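Local coordinates for putative phosphosugar isomerases (Salmonella typhimurium LT2, PDB 3FKJ), which probably binds phosphorylated sugars through SIS-type domains and may act as a sugar isomerase, its exact reaction being unassigned, at residues A27-S32 / E165-Q169; Q38-W44 / A86-V92. All blocks are in the same frame, centred on the assembly; numbering follows the deposited sequence.

Interaction 1. Residues A27-S32 / E165-Q169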
loop_
_atom_site.group_PDB
_atom_site.type_symbol
_atom_site.label_atom_id
_atom_site.label_comp_id
_atom_site.label_asym_id
_atom_site.label_seq_id
_atom_site.Cartn_x
_atom_site.Cartn_y
_atom_site.Cartn_z
ATOM N N ALA A 27 -18.098 10.304 16.458
ATOM C CA ALA A 27 -17.205 10.916 15.475
ATOM C C ALA A 27 -17.304 12.427 15.502
ATOM O O ALA A 27 -16.301 13.147 15.484
ATOM C CB ALA A 27 -17.533 10.415 14.073
ATOM N N ARG A 28 -18.535 12.916 15.545
ATOM C CA ARG A 28 -18.769 14.341 15.443
ATOM C C ARG A 28 -18.262 15.088 16.674
ATOM O O ARG A 28 -17.629 16.147 16.528
ATOM C CB ARG A 28 -20.246 14.620 15.176
ATOM C CG ARG A 28 -20.552 16.084 15.081
ATOM C CD ARG A 28 -21.587 16.382 14.045
ATOM N NE ARG A 28 -22.934 16.463 14.589
ATOM C CZ ARG A 28 -23.972 16.912 13.887
ATOM N NH1 ARG A 28 -23.829 17.298 12.611
ATOM N NH2 ARG A 28 -25.161 16.978 14.456
ATOM N N ARG A 29 -18.527 14.544 17.868
ATOM C CA ARG A 29 -18.027 15.147 19.118
ATOM C C ARG A 29 -16.511 15.124 19.166
ATOM O O ARG A 29 -15.876 16.088 19.579
ATOM C CB ARG A 29 -18.495 14.405 20.362
ATOM C CG ARG A 29 -19.971 14.319 20.630
ATOM C CD ARG A 29 -20.252 13.432 21.897
ATOM N NE ARG A 29 -19.510 12.151 21.916
ATOM C CZ ARG A 29 -18.281 11.969 22.422
ATOM N NH1 ARG A 29 -17.597 12.977 22.971
ATOM N NH2 ARG A 29 -17.717 10.772 22.362
ATOM N N ILE A 30 -15.910 14.010 18.760
ATOM C CA ILE A 30 -14.448 13.919 18.848
ATOM C C ILE A 30 -13.765 14.989 17.986
ATOM O O ILE A 30 -12.839 15.684 18.455
ATOM C CB ILE A 30 -13.938 12.494 18.563
ATOM C CG1 ILE A 30 -14.413 11.564 19.702
ATOM C CG2 ILE A 30 -12.390 12.480 18.435
ATOM C CD1 ILE A 30 -14.307 10.096 19.423
ATOM N N ILE A 31 -14.244 15.148 16.752
ATOM C CA ILE A 31 -13.614 16.054 15.795
ATOM C C ILE A 31 -13.865 17.522 16.157
ATOM O O ILE A 31 -12.949 18.347 15.988
ATOM C CB ILE A 31 -14.028 15.722 14.333
ATOM C CG1 ILE A 31 -13.619 14.269 13.980
ATOM C CG2 ILE A 31 -13.440 16.740 13.323
ATOM C CD1 ILE A 31 -12.111 13.871 14.240
ATOM N N SER A 32 -15.064 17.854 16.674
ATOM C CA SER A 32 -15.331 19.212 17.205
ATOM C C SER A 32 -14.415 19.548 18.376
ATOM O O SER A 32 -13.820 20.640 18.413
ATOM C CB SER A 32 -16.775 19.398 17.688
ATOM O OG SER A 32 -17.704 18.804 16.806
ATOM N N GLU A 165 -16.386 13.399 9.187
ATOM C CA GLU A 165 -16.353 14.510 10.140
ATOM C C GLU A 165 -15.133 15.398 10.050
ATOM O O GLU A 165 -15.253 16.620 10.156
ATOM C CB GLU A 165 -16.536 13.986 11.571
ATOM C CG GLU A 165 -17.935 13.455 11.826
ATOM C CD GLU A 165 -19.012 14.531 11.706
ATOM O OE1 GLU A 165 -18.751 15.735 11.979
ATOM O OE2 GLU A 165 -20.140 14.159 11.348
ATOM N N ILE A 166 -13.968 14.807 9.793
ATOM C CA ILE A 166 -12.760 15.605 9.566
ATOM C C ILE A 166 -12.952 16.526 8.363
ATOM O O ILE A 166 -12.645 17.692 8.435
ATOM C CB ILE A 166 -11.485 14.757 9.462
ATOM C CG1 ILE A 166 -11.200 14.082 10.817
ATOM C CG2 ILE A 166 -10.288 15.645 9.013
ATOM C CD1 ILE A 166 -10.241 12.882 10.739
ATOM N N LEU A 167 -13.500 15.993 7.280
ATOM C CA LEU A 167 -13.680 16.730 6.070
ATOM C C LEU A 167 -14.739 17.765 6.262
ATOM O O LEU A 167 -14.536 18.921 5.918
ATOM C CB LEU A 167 -14.079 15.799 4.892
ATOM C CG LEU A 167 -14.400 16.481 3.538
ATOM C CD1 LEU A 167 -13.194 17.053 2.841
ATOM C CD2 LEU A 167 -15.187 15.531 2.612
ATOM N N ALA A 168 -15.889 17.356 6.784
ATOM C CA ALA A 168 -17.007 18.261 6.945
ATOM C C ALA A 168 -16.649 19.447 7.849
ATOM O O ALA A 168 -17.036 20.570 7.550
ATOM C CB ALA A 168 -18.286 17.517 7.517
ATOM N N GLN A 169 -15.936 19.203 8.948
ATOM C CA GLN A 169 -15.712 20.265 9.943
ATOM C C GLN A 169 -14.469 21.120 9.626
ATOM O O GLN A 169 -14.197 22.085 10.321
ATOM C CB GLN A 169 -15.601 19.662 11.353
ATOM C CG GLN A 169 -16.913 19.076 11.890
ATOM C CD GLN A 169 -16.796 18.549 13.300
ATOM O OE1 GLN A 169 -16.223 19.198 14.172
ATOM N NE2 GLN A 169 -17.345 17.370 13.536
#
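The side-chain amide of Gln169 lies against the turn of helix 22-35 that carries Arg28, Ile31 and Ser32. Its NE2 donates to the backbone O of Arg28 at 3.2 Å. The bond is nearly straight (169°), lies in the carbonyl plane and uses a lone pair. Arg28 O also takes the helix bond from Ser32 N. At the other end of the amide, Gln169 OE1 is 3.0 Å from Ser32 OG.

Beside the amide, Ile31 packs on helix 155-170. Its CD1 meets Ile166 CG1 at 3.5 Å, the two side chains crossing at about a right angle. Ile31 CG1 rests on Glu165 CB at 3.8 Å. Glu165 then bends at chi2 (-63°), which brings its carboxylate against the aliphatic part of Arg28, the two chains crossing at a slant and their flat ends nearly perpendicular. Arg28 CD is 3.6 Å from Glu165 OE1, but the charged groups make no salt bridge.

Glu165 also holds the amide from within its own helix: its OE1 accepts from Gln169 NE2 at 2.7 Å, on the anti side. Farther out, Tyr176 OH bonds to Glu165 OE2. Both N-H groups of the Gln169 amide are therefore used, which sets its flip. The two helices, crossing at -55°, are joined by a side-chain amide bonded to a backbone carbonyl, beside a small apolar patch, rather than by an ion pair.

Interaction 2. Residues Q38-W44 / A86-V92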
loop_
_atom_site.group_PDB
_atom_site.type_symbol
_atom_site.label_atom_id
_atom_site.label_comp_id
_atom_site.label_asym_id
_atom_site.label_seq_id
_atom_site.Cartn_x
_atom_site.Cartn_y
_atom_site.Cartn_z
ATOM N N GLN A 38 -6.925 22.650 18.337
ATOM C CA GLN A 38 -5.854 22.719 17.354
ATOM C C GLN A 38 -6.435 22.767 15.950
ATOM O O GLN A 38 -7.635 22.667 15.760
ATOM C CB GLN A 38 -4.961 21.475 17.465
ATOM C CG GLN A 38 -5.714 20.177 17.216
ATOM C CD GLN A 38 -4.813 18.965 17.132
ATOM O OE1 GLN A 38 -4.291 18.480 18.148
ATOM N NE2 GLN A 38 -4.645 18.452 15.928
ATOM N N ASN A 39 -5.562 22.893 14.963
ATOM C CA ASN A 39 -5.940 22.644 13.573
ATOM C C ASN A 39 -5.845 21.159 13.281
ATOM O O ASN A 39 -5.114 20.447 13.963
ATOM C CB ASN A 39 -4.998 23.372 12.609
ATOM C CG ASN A 39 -4.879 24.834 12.913
ATOM O OD1 ASN A 39 -5.833 25.463 13.376
ATOM N ND2 ASN A 39 -3.699 25.394 12.660
ATOM N N ILE A 40 -6.591 20.704 12.274
ATOM C CA ILE A 40 -6.376 19.390 11.701
ATOM C C ILE A 40 -5.806 19.573 10.328
ATOM O O ILE A 40 -6.538 19.683 9.346
ATOM C CB ILE A 40 -7.638 18.478 11.667
ATOM C CG1 ILE A 40 -8.237 18.305 13.074
ATOM C CG2 ILE A 40 -7.253 17.074 11.099
ATOM C CD1 ILE A 40 -9.560 17.525 13.119
ATOM N N GLU A 41 -4.475 19.564 10.248
ATOM C CA GLU A 41 -3.766 19.746 8.977
ATOM C C GLU A 41 -3.334 18.430 8.339
ATOM O O GLU A 41 -3.165 18.352 7.117
ATOM C CB GLU A 41 -2.545 20.640 9.192
ATOM C CG GLU A 41 -2.905 22.089 9.434
ATOM C CD GLU A 41 -1.760 22.880 10.028
ATOM O OE1 GLU A 41 -0.590 22.620 9.699
ATOM O OE2 GLU A 41 -2.034 23.740 10.863
ATOM N N ARG A 42 -3.113 17.416 9.181
ATOM C CA ARG A 42 -2.657 16.096 8.757
ATOM C C ARG A 42 -3.356 15.056 9.603
ATOM O O ARG A 42 -3.576 15.267 10.798
ATOM C CB ARG A 42 -1.155 15.949 8.931
ATOM C CG ARG A 42 -0.343 17.057 8.320
ATOM C CD ARG A 42 1.123 16.703 8.347
ATOM N NE ARG A 42 1.449 15.648 7.374
ATOM C CZ ARG A 42 2.037 15.839 6.181
ATOM N NH1 ARG A 42 2.389 17.055 5.776
ATOM N NH2 ARG A 42 2.282 14.791 5.396
ATOM N N VAL A 43 -3.724 13.949 8.962
ATOM C CA VAL A 43 -4.212 12.746 9.627
ATOM C C VAL A 43 -3.259 11.592 9.296
ATOM O O VAL A 43 -2.760 11.495 8.150
ATOM C CB VAL A 43 -5.655 12.390 9.134
ATOM C CG1 VAL A 43 -6.211 11.203 9.888
ATOM C CG2 VAL A 43 -6.553 13.584 9.313
ATOM N N TRP A 44 -2.981 10.756 10.304
ATOM C CA TRP A 44 -2.445 9.424 10.088
ATOM C C TRP A 44 -3.395 8.386 10.605
ATOM O O TRP A 44 -3.902 8.476 11.735
ATOM C CB TRP A 44 -1.097 9.213 10.778
ATOM C CG TRP A 44 0.057 9.796 10.061
ATOM C CD1 TRP A 44 0.852 9.168 9.134
ATOM C CD2 TRP A 44 0.538 11.113 10.174
ATOM N NE1 TRP A 44 1.796 10.022 8.672
ATOM C CE2 TRP A 44 1.661 11.219 9.319
ATOM C CE3 TRP A 44 0.130 12.234 10.911
ATOM C CZ2 TRP A 44 2.400 12.409 9.181
ATOM C CZ3 TRP A 44 0.889 13.407 10.806
ATOM C CH2 TRP A 44 1.995 13.486 9.923
ATOM N N ALA A 86 6.796 15.407 9.791
ATOM C CA ALA A 86 5.542 16.166 9.651
ATOM C C ALA A 86 4.590 15.973 10.809
ATOM O O ALA A 86 3.636 16.739 10.924
ATOM C CB ALA A 86 4.838 15.824 8.354
ATOM N N LEU A 87 4.797 14.949 11.643
ATOM C CA LEU A 87 3.907 14.737 12.798
ATOM C C LEU A 87 4.085 15.822 13.880
ATOM O O LEU A 87 5.203 16.093 14.327
ATOM C CB LEU A 87 4.128 13.339 13.393
ATOM C CG LEU A 87 3.205 12.909 14.541
ATOM C CD1 LEU A 87 1.786 12.600 14.059
ATOM C CD2 LEU A 87 3.827 11.696 15.239
ATOM N N GLY A 88 2.986 16.420 14.324
ATOM C CA GLY A 88 3.060 17.422 15.369
ATOM C C GLY A 88 1.719 17.949 15.854
ATOM O O GLY A 88 0.702 17.264 15.762
ATOM N N LYS A 89 1.757 19.185 16.354
ATOM C CA LYS A 89 0.667 19.832 17.083
ATOM C C LYS A 89 -0.662 19.793 16.391
ATOM O O LYS A 89 -1.679 19.616 17.049
ATOM C CB LYS A 89 0.985 21.304 17.290
ATOM C CG LYS A 89 1.635 21.667 18.609
ATOM C CD LYS A 89 2.155 23.128 18.566
ATOM C CE LYS A 89 1.231 24.082 17.765
ATOM N NZ LYS A 89 1.490 25.533 18.046
ATOM N N ASN A 90 -0.636 19.992 15.070
ATOM C CA ASN A 90 -1.840 20.044 14.221
ATOM C C ASN A 90 -2.090 18.772 13.394
ATOM O O ASN A 90 -2.739 18.799 12.342
ATOM C CB ASN A 90 -1.754 21.280 13.330
ATOM C CG ASN A 90 -1.743 22.573 14.142
ATOM O OD1 ASN A 90 -2.587 22.789 15.024
ATOM N ND2 ASN A 90 -0.768 23.420 13.865
ATOM N N SER A 91 -1.569 17.657 13.899
ATOM C CA SER A 91 -1.831 16.324 13.368
ATOM C C SER A 91 -2.835 15.598 14.251
ATOM O O SER A 91 -2.928 15.859 15.440
ATOM C CB SER A 91 -0.549 15.473 13.326
ATOM O OG SER A 91 0.500 16.087 12.594
ATOM N N VAL A 92 -3.578 14.693 13.635
ATOM C CA VAL A 92 -4.439 13.733 14.311
ATOM C C VAL A 92 -3.979 12.338 13.897
ATOM O O VAL A 92 -3.742 12.050 12.709
ATOM C CB VAL A 92 -5.930 13.948 13.966
ATOM C CG1 VAL A 92 -6.780 12.823 14.547
ATOM C CG2 VAL A 92 -6.395 15.363 14.458
#
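Asn90 O receives two backbone N-H groups from the other segment. Glu41 N binds it at 2.8 Å, nearly along the C=O axis, and Arg42 N adds a weak bond. Asn90 OD1 accepts from Asn39 N at 3.0 Å, with the donor above the carbonyl plane. Gln38 CG sits between the backbone N and the carbonyl carbon (chi1 60°), and the extended chain beyond it carries the amide to Ser91. Its NE2 N-H points straight at Ser91 O (3.1 Å) but comes from above the carbonyl plane. NE2 also donates to Asn39 O.

Regular parallel pairing then begins. Val92 N donates to Arg42 O at 2.9 Å, and Trp44 N to Val92 O at 2.8 Å. Ala86 CB sits over the centre of the Arg42 guanidinium. Trp44 CZ3 meets Leu87 CD1 at 3.5 Å, and Ser91 OG lies at the indole edge. Arg42 NH1 bonds to Leu69 O of the second subunit.

These are the opening ends of adjacent strands in the parallel sheet of an SIS domain. Strand 42-47 also pairs with 70-75, and strand 91-97 with 118-123. Ile40 and Val92 touch each other and pack on Ile34 of helix 22-35.

How the interactions relate
Both interactions belong to the same alpha/beta domain. Interaction 1 joins two helices of a layer that covers the parallel sheet, and interaction 2 joins two neighbouring strands within it. The helix of interaction 1 runs on, through a short loop, into the strand of interaction 2. The two meet through packing: Ile31 and Ile166 touch Ile40, and Ile166 also reaches Val43. Each contact is partly buried. In interaction 1 Ile31 and Ile166 are buried, while Arg28, Ser32 and Gln169 are partly exposed. In interaction 2 the strand residues are mostly buried and the loop residues Asn39, Glu41 and Lys89 exposed. A side-chain amide bonded to a backbone carbonyl links the helices, whereas backbone bonds dominate between the strands. The second subunit touches only interaction 2.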